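Local atomic coordinates of phenol hydroxylase component phL (Pseudomonas stutzeri, PDB entry 3U52), a protein that probably serves as a subunit of a multicomponent bacterial phenol hydroxylase, within the family of methane, phenol and alkene hydroxylases. Residues 115-120 and 186-191; 119-124 and 301-306. One frame throughout, in Å; residues are numbered along the deposited sequence.

Contact 1: residues 115-120 and 186-191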
ATOM      1  N   THR D 115     -12.341 -44.565  17.062  1.00 35.55           N
ATOM      2  CA  THR D 115     -12.248 -43.714  15.884  1.00 33.60           C
ATOM      3  C   THR D 115     -11.062 -42.747  15.992  1.00 33.16           C
ATOM      4  O   THR D 115     -10.355 -42.517  15.014  1.00 32.87           O
ATOM      5  CB  THR D 115     -13.536 -42.931  15.702  1.00 33.96           C
ATOM      6  OG1 THR D 115     -14.630 -43.854  15.665  1.00 35.35           O
ATOM      7  CG2 THR D 115     -13.513 -42.127  14.442  1.00 32.32           C
ATOM      8  N   GLN D 116     -10.836 -42.199  17.182  1.00 31.76           N
ATOM      9  CA  GLN D 116      -9.673 -41.356  17.405  1.00 31.95           C
ATOM     10  C   GLN D 116      -8.339 -42.086  17.193  1.00 32.84           C
ATOM     11  O   GLN D 116      -7.382 -41.494  16.679  1.00 31.43           O
ATOM     12  CB  GLN D 116      -9.704 -40.774  18.802  1.00 32.03           C
ATOM     13  CG  GLN D 116     -10.836 -39.796  19.075  1.00 31.94           C
ATOM     14  CD  GLN D 116     -10.860 -39.360  20.525  1.00 33.21           C
ATOM     15  OE1 GLN D 116     -10.148 -39.906  21.352  1.00 35.59           O
ATOM     16  NE2 GLN D 116     -11.661 -38.351  20.833  1.00 38.18           N
ATOM     17  N   LYS D 117      -8.276 -43.367  17.589  1.00 32.90           N
ATOM     18  CA  LYS D 117      -7.040 -44.141  17.420  1.00 33.47           C
ATOM     19  C   LYS D 117      -6.764 -44.416  15.961  1.00 32.42           C
ATOM     20  O   LYS D 117      -5.626 -44.358  15.537  1.00 31.76           O
ATOM     21  CB  LYS D 117      -7.042 -45.419  18.257  1.00 34.05           C
ATOM     22  CG  LYS D 117      -6.503 -45.211  19.713  1.00 40.26           C
ATOM     23  CD  LYS D 117      -7.127 -43.969  20.449  1.00 44.45           C
ATOM     24  CE  LYS D 117      -6.520 -43.716  21.834  1.00 47.32           C
ATOM     25  NZ  LYS D 117      -6.739 -42.284  22.230  1.00 49.73           N
ATOM     26  N   GLN D 118      -7.816 -44.682  15.190  1.00 32.78           N
ATOM     27  CA  GLN D 118      -7.713 -44.811  13.739  1.00 32.43           C
ATOM     28  C   GLN D 118      -7.113 -43.558  13.097  1.00 31.96           C
ATOM     29  O   GLN D 118      -6.384 -43.671  12.131  1.00 32.52           O
ATOM     30  CB  GLN D 118      -9.074 -45.087  13.085  1.00 33.29           C
ATOM     31  CG  GLN D 118      -9.611 -46.524  13.258  1.00 38.01           C
ATOM     32  CD  GLN D 118     -10.945 -46.754  12.509  1.00 44.60           C
ATOM     33  OE1 GLN D 118     -11.974 -46.178  12.862  1.00 46.45           O
ATOM     34  NE2 GLN D 118     -10.919 -47.606  11.483  1.00 46.12           N
ATOM     35  N   LEU D 119      -7.436 -42.371  13.601  1.00 29.93           N
ATOM     36  CA  LEU D 119      -6.809 -41.145  13.065  1.00 28.78           C
ATOM     37  C   LEU D 119      -5.358 -41.023  13.466  1.00 27.48           C
ATOM     38  O   LEU D 119      -4.515 -40.636  12.659  1.00 26.28           O
ATOM     39  CB  LEU D 119      -7.566 -39.907  13.516  1.00 29.06           C
ATOM     40  CG  LEU D 119      -9.006 -39.766  13.017  1.00 29.98           C
ATOM     41  CD1 LEU D 119      -9.601 -38.491  13.552  1.00 29.17           C
ATOM     42  CD2 LEU D 119      -9.105 -39.808  11.479  1.00 30.46           C
ATOM     43  N   LEU D 120      -5.073 -41.347  14.721  1.00 27.42           N
ATOM     44  CA  LEU D 120      -3.711 -41.300  15.233  1.00 26.92           C
ATOM     45  C   LEU D 120      -2.813 -42.311  14.526  1.00 26.87           C
ATOM     46  O   LEU D 120      -1.585 -42.139  14.459  1.00 26.85           O
ATOM     47  CB  LEU D 120      -3.711 -41.562  16.728  1.00 26.81           C
ATOM     48  CG  LEU D 120      -4.398 -40.487  17.557  1.00 27.93           C
ATOM     49  CD1 LEU D 120      -4.174 -40.727  19.063  1.00 26.72           C
ATOM     50  CD2 LEU D 120      -3.896 -39.091  17.099  1.00 26.23           C
ATOM     51  N   LYS D 186       3.346 -40.935  17.205  1.00 26.99           N
ATOM     52  CA  LYS D 186       4.756 -41.176  16.936  1.00 27.38           C
ATOM     53  C   LYS D 186       5.178 -42.625  17.236  1.00 27.79           C
ATOM     54  O   LYS D 186       5.965 -43.179  16.505  1.00 29.18           O
ATOM     55  CB  LYS D 186       5.654 -40.230  17.682  1.00 27.27           C
ATOM     56  CG  LYS D 186       7.079 -40.195  17.124  1.00 29.51           C
ATOM     57  CD  LYS D 186       7.606 -38.819  17.413  1.00 28.61           C
ATOM     58  CE  LYS D 186       9.034 -38.618  16.984  1.00 30.32           C
ATOM     59  NZ  LYS D 186       9.523 -37.363  17.683  1.00 27.07           N
ATOM     60  N   ALA D 187       4.627 -43.220  18.284  1.00 28.45           N
ATOM     61  CA  ALA D 187       4.900 -44.605  18.617  1.00 28.35           C
ATOM     62  C   ALA D 187       4.448 -45.522  17.491  1.00 28.30           C
ATOM     63  O   ALA D 187       5.154 -46.464  17.191  1.00 29.84           O
ATOM     64  CB  ALA D 187       4.269 -44.983  19.945  1.00 28.21           C
ATOM     65  N   TYR D 188       3.326 -45.228  16.816  1.00 28.40           N
ATOM     66  CA  TYR D 188       2.933 -45.997  15.597  1.00 27.84           C
ATOM     67  C   TYR D 188       3.989 -45.903  14.456  1.00 27.26           C
ATOM     68  O   TYR D 188       4.398 -46.902  13.879  1.00 26.81           O
ATOM     69  CB  TYR D 188       1.534 -45.584  15.074  1.00 28.96           C
ATOM     70  CG  TYR D 188       0.404 -45.811  16.055  1.00 29.05           C
ATOM     71  CD1 TYR D 188      -0.459 -44.783  16.413  1.00 31.38           C
ATOM     72  CD2 TYR D 188       0.218 -47.061  16.643  1.00 34.22           C
ATOM     73  CE1 TYR D 188      -1.492 -44.987  17.323  1.00 30.18           C
ATOM     74  CE2 TYR D 188      -0.798 -47.290  17.550  1.00 34.78           C
ATOM     75  CZ  TYR D 188      -1.642 -46.239  17.897  1.00 34.59           C
ATOM     76  OH  TYR D 188      -2.630 -46.479  18.814  1.00 35.07           O
ATOM     77  N   TRP D 189       4.411 -44.682  14.142  1.00 25.67           N
ATOM     78  CA  TRP D 189       5.450 -44.414  13.149  1.00 25.15           C
ATOM     79  C   TRP D 189       6.710 -45.240  13.418  1.00 25.33           C
ATOM     80  O   TRP D 189       7.259 -45.845  12.478  1.00 25.79           O
ATOM     81  CB  TRP D 189       5.769 -42.915  13.149  1.00 23.01           C
ATOM     82  CG  TRP D 189       6.847 -42.470  12.294  1.00 20.64           C
ATOM     83  CD1 TRP D 189       8.069 -41.989  12.703  1.00 20.38           C
ATOM     84  CD2 TRP D 189       6.845 -42.425  10.871  1.00 21.15           C
ATOM     85  NE1 TRP D 189       8.832 -41.649  11.599  1.00 20.73           N
ATOM     86  CE2 TRP D 189       8.106 -41.920  10.465  1.00 21.40           C
ATOM     87  CE3 TRP D 189       5.896 -42.771   9.879  1.00 16.13           C
ATOM     88  CZ2 TRP D 189       8.426 -41.702   9.121  1.00 21.74           C
ATOM     89  CZ3 TRP D 189       6.240 -42.581   8.529  1.00 20.85           C
ATOM     90  CH2 TRP D 189       7.495 -42.081   8.168  1.00 22.62           C
ATOM     91  N   MET D 190       7.135 -45.277  14.670  1.00 25.29           N
ATOM     92  CA  MET D 190       8.415 -45.902  15.069  1.00 27.06           C
ATOM     93  C   MET D 190       8.339 -47.448  15.190  1.00 28.70           C
ATOM     94  O   MET D 190       9.284 -48.158  14.792  1.00 27.14           O
ATOM     95  CB  MET D 190       8.930 -45.333  16.381  1.00 26.95           C
ATOM     96  CG  MET D 190       9.425 -43.860  16.337  1.00 27.06           C
ATOM     97  SD  MET D 190      10.708 -43.552  15.126  1.00 31.81           S
ATOM     98  CE  MET D 190      12.158 -44.283  15.920  1.00 31.21           C
ATOM     99  N   ASP D 191       7.212 -47.938  15.696  1.00 29.44           N
ATOM    100  CA  ASP D 191       7.066 -49.357  16.089  1.00 31.70           C
ATOM    101  C   ASP D 191       5.954 -50.180  15.436  1.00 32.25           C
ATOM    102  O   ASP D 191       6.018 -51.396  15.473  1.00 32.25           O
ATOM    103  CB  ASP D 191       6.927 -49.454  17.600  1.00 31.71           C
ATOM    104  CG  ASP D 191       8.131 -48.881  18.334  1.00 37.40           C
ATOM    105  OD1 ASP D 191       9.292 -49.062  17.872  1.00 41.82           O
ATOM    106  OD2 ASP D 191       7.920 -48.226  19.381  1.00 41.83           O
TER

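Contact 2: residues 119-124 and 301-306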
ATOM      1  N   LEU D 119      -7.436 -42.371  13.601  1.00 29.93           N
ATOM      2  CA  LEU D 119      -6.809 -41.145  13.065  1.00 28.78           C
ATOM      3  C   LEU D 119      -5.358 -41.023  13.466  1.00 27.48           C
ATOM      4  O   LEU D 119      -4.515 -40.636  12.659  1.00 26.28           O
ATOM      5  CB  LEU D 119      -7.566 -39.907  13.516  1.00 29.06           C
ATOM      6  CG  LEU D 119      -9.006 -39.766  13.017  1.00 29.98           C
ATOM      7  CD1 LEU D 119      -9.601 -38.491  13.552  1.00 29.17           C
ATOM      8  CD2 LEU D 119      -9.105 -39.808  11.479  1.00 30.46           C
ATOM      9  N   LEU D 120      -5.073 -41.347  14.721  1.00 27.42           N
ATOM     10  CA  LEU D 120      -3.711 -41.300  15.233  1.00 26.92           C
ATOM     11  C   LEU D 120      -2.813 -42.311  14.526  1.00 26.87           C
ATOM     12  O   LEU D 120      -1.585 -42.139  14.459  1.00 26.85           O
ATOM     13  CB  LEU D 120      -3.711 -41.562  16.728  1.00 26.81           C
ATOM     14  CG  LEU D 120      -4.398 -40.487  17.557  1.00 27.93           C
ATOM     15  CD1 LEU D 120      -4.174 -40.727  19.063  1.00 26.72           C
ATOM     16  CD2 LEU D 120      -3.896 -39.091  17.099  1.00 26.23           C
ATOM     17  N   ARG D 121      -3.435 -43.372  14.010  1.00 27.24           N
ATOM     18  CA  ARG D 121      -2.706 -44.492  13.410  1.00 27.30           C
ATOM     19  C   ARG D 121      -2.625 -44.393  11.888  1.00 27.17           C
ATOM     20  O   ARG D 121      -1.606 -44.784  11.302  1.00 26.64           O
ATOM     21  CB  ARG D 121      -3.313 -45.856  13.840  1.00 28.18           C
ATOM     22  CG  ARG D 121      -2.646 -47.063  13.188  1.00 30.90           C
ATOM     23  CD  ARG D 121      -3.123 -48.393  13.799  1.00 37.31           C
ATOM     24  NE  ARG D 121      -2.299 -49.511  13.329  1.00 37.13           N
ATOM     25  CZ  ARG D 121      -2.658 -50.401  12.404  1.00 38.21           C
ATOM     26  NH1 ARG D 121      -3.867 -50.365  11.833  1.00 35.75           N
ATOM     27  NH2 ARG D 121      -1.801 -51.363  12.077  1.00 38.07           N
ATOM     28  N   LEU D 122      -3.676 -43.883  11.249  1.00 26.03           N
ATOM     29  CA  LEU D 122      -3.712 -43.891   9.786  1.00 26.75           C
ATOM     30  C   LEU D 122      -3.349 -42.539   9.157  1.00 26.41           C
ATOM     31  O   LEU D 122      -2.777 -42.507   8.076  1.00 27.45           O
ATOM     32  CB  LEU D 122      -5.091 -44.335   9.302  1.00 27.18           C
ATOM     33  CG  LEU D 122      -5.473 -45.738   9.794  1.00 29.77           C
ATOM     34  CD1 LEU D 122      -6.895 -46.068   9.357  1.00 31.59           C
ATOM     35  CD2 LEU D 122      -4.468 -46.768   9.264  1.00 32.81           C
ATOM     36  N   LEU D 123      -3.671 -41.456   9.859  1.00 25.53           N
ATOM     37  CA  LEU D 123      -3.561 -40.075   9.325  1.00 24.77           C
ATOM     38  C   LEU D 123      -2.419 -39.284   9.953  1.00 23.68           C
ATOM     39  O   LEU D 123      -1.535 -38.793   9.256  1.00 24.44           O
ATOM     40  CB  LEU D 123      -4.894 -39.309   9.502  1.00 24.62           C
ATOM     41  CG  LEU D 123      -4.908 -37.890   8.882  1.00 25.18           C
ATOM     42  CD1 LEU D 123      -4.682 -37.997   7.376  1.00 25.04           C
ATOM     43  CD2 LEU D 123      -6.205 -37.196   9.181  1.00 26.27           C
ATOM     44  N   VAL D 124      -2.412 -39.161  11.268  1.00 22.81           N
ATOM     45  CA  VAL D 124      -1.448 -38.276  11.904  1.00 23.59           C
ATOM     46  C   VAL D 124       0.036 -38.605  11.609  1.00 25.07           C
ATOM     47  O   VAL D 124       0.824 -37.663  11.452  1.00 26.47           O
ATOM     48  CB  VAL D 124      -1.779 -38.028  13.425  1.00 23.42           C
ATOM     49  CG1 VAL D 124      -0.701 -37.227  14.100  1.00 21.70           C
ATOM     50  CG2 VAL D 124      -3.161 -37.312  13.544  1.00 22.56           C
ATOM     51  N   ALA D 301      -3.002 -48.667   2.611  1.00 32.36           N
ATOM     52  CA  ALA D 301      -4.226 -48.915   1.849  1.00 32.45           C
ATOM     53  C   ALA D 301      -4.934 -50.130   2.458  1.00 33.25           C
ATOM     54  O   ALA D 301      -6.136 -50.076   2.681  1.00 33.05           O
ATOM     55  CB  ALA D 301      -3.947 -49.114   0.359  1.00 32.43           C
ATOM     56  N   GLU D 302      -4.170 -51.177   2.801  1.00 33.97           N
ATOM     57  CA  GLU D 302      -4.746 -52.433   3.295  1.00 35.21           C
ATOM     58  C   GLU D 302      -5.483 -52.250   4.625  1.00 35.10           C
ATOM     59  O   GLU D 302      -6.444 -52.959   4.917  1.00 34.82           O
ATOM     60  CB  GLU D 302      -3.660 -53.513   3.436  1.00 35.95           C
ATOM     61  CG  GLU D 302      -3.239 -54.128   2.093  1.00 39.60           C
ATOM     62  CD  GLU D 302      -2.033 -55.094   2.165  1.00 46.61           C
ATOM     63  OE1 GLU D 302      -1.848 -55.828   1.161  1.00 49.75           O
ATOM     64  OE2 GLU D 302      -1.264 -55.126   3.174  1.00 47.41           O
ATOM     65  N   ALA D 303      -5.005 -51.302   5.429  1.00 34.98           N
ATOM     66  CA  ALA D 303      -5.530 -51.073   6.771  1.00 34.95           C
ATOM     67  C   ALA D 303      -6.728 -50.123   6.767  1.00 35.92           C
ATOM     68  O   ALA D 303      -7.254 -49.788   7.820  1.00 36.50           O
ATOM     69  CB  ALA D 303      -4.431 -50.548   7.672  1.00 34.77           C
ATOM     70  N   SER D 304      -7.145 -49.687   5.580  1.00 36.17           N
ATOM     71  CA  SER D 304      -8.134 -48.613   5.472  1.00 37.16           C
ATOM     72  C   SER D 304      -9.037 -48.879   4.292  1.00 37.78           C
ATOM     73  O   SER D 304     -10.025 -49.609   4.414  1.00 38.45           O
ATOM     74  CB  SER D 304      -7.459 -47.215   5.352  1.00 36.45           C
ATOM     75  OG  SER D 304      -6.622 -47.127   4.203  1.00 35.25           O
ATOM     76  N   VAL D 305      -8.692 -48.310   3.149  1.00 38.39           N
ATOM     77  CA  VAL D 305      -9.629 -48.231   2.028  1.00 39.31           C
ATOM     78  C   VAL D 305      -9.566 -49.488   1.117  1.00 40.00           C
ATOM     79  O   VAL D 305     -10.475 -49.734   0.340  1.00 40.43           O
ATOM     80  CB  VAL D 305      -9.476 -46.852   1.251  1.00 38.96           C
ATOM     81  CG1 VAL D 305      -8.122 -46.758   0.541  1.00 38.32           C
ATOM     82  CG2 VAL D 305     -10.602 -46.649   0.269  1.00 39.66           C
ATOM     83  N   GLY D 306      -8.499 -50.283   1.244  1.00 41.15           N
ATOM     84  CA  GLY D 306      -8.335 -51.542   0.503  1.00 41.54           C
ATOM     85  C   GLY D 306      -7.360 -51.355  -0.630  1.00 42.26           C
ATOM     86  O   GLY D 306      -7.216 -50.238  -1.146  1.00 42.06           O
TER

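Contact 1: residues 115-120 and 186-191
Y188 sets its ring against the final turn of helix 113-122, where CD1 lies 3.5 Å from the carbonyl O of L120. The approach is oblique to the ring. Beside it, CE1 of Y188 packs on CB of L120 at 4.1 Å, so ring carbons touch both the backbone and the root of the buried leucine side chain. This is the tight part of a plain helix-to-helix packing that buries 124 Å² in all and has no hydrogen bond across it. Its looser side lies at the phenol end, between two partly exposed residues: K117 crosses Y188 at about a right angle, and its CG stays 4.2 Å from OH. A bend at chi2 (48°) turns the lysine end away from residues 186-191; NZ makes a weak, long ion pair with E184, one turn earlier on helix 180-191. E184 also hydrogen-bonds the Y188 hydroxyl, tying the phenol to its own helix. Without the ring, as with an alanine at Y188, L120 is likely to lose cover and E184 its phenolic partner. S185 hydrogen-bonds the same L120 carbonyl O, adding a second link between helices 113-122 and 180-191, while L120 also rests on A171 of helix 147-175.

Contact 2: residues 119-124 and 301-306
L122 and S304 mark the closest backbone approach, their CA atoms 7.8 Å apart, where the last turn of helix 113-122 faces the turn that follows helix 276-302. That turn is gathered around one acceptor: the carbonyl O of A301 takes the backbone N of S304 at 3.1 Å and the backbone N of G306 at 2.8 Å, from opposite faces of its plane. Against it L122 sends its forked end, with CG beside the backbone N and anti to the carbonyl carbon (chi1 -59°). The two branches divide the work. CD2 meets CB of A303 at 4.1 Å, whereas CD1 lies 4.0 Å from the carbonyl O of A303 and also touches CB of S304. R121 reaches across on an extended chain, and its guanidinium atom NH1 comes obliquely to within 4.2 Å of CB of A303. The polar ends look to other partners: R121 NE forms a salt bridge with D192, and S304 OG hydrogen-bonds the carbonyl O of L300. W237 of helix 211-240 and M194 extend the apolar surroundings of L122. No hydrogen bond passes between the two segments, so the contact rests on van der Waals packing between the leucine branches, the arginine end and a compact turn, while the hydrogen bonds and the salt bridge are made within each segment or to residues outside.

Both contacts use helix 113-122, and their centres lie only about 9 Å apart. Each is partly buried, with a single buried residue among those that touch, so neither is wholly core or wholly surface. Contact 1 joins the helix to helix 180-191, through an aromatic ring with a polar tip; contact 2 joins it to the turn that follows helix 276-302, mainly through leucine methyls and an alanine. The two meet directly, since CD1 of Y188 packs 3.8 Å from CA of R121. In contact 1, residues of segment 186-191 that take no part in the pairing (K186, W189 and M190) reach a chain of another protein. One short helix thus meets two partners far apart in sequence.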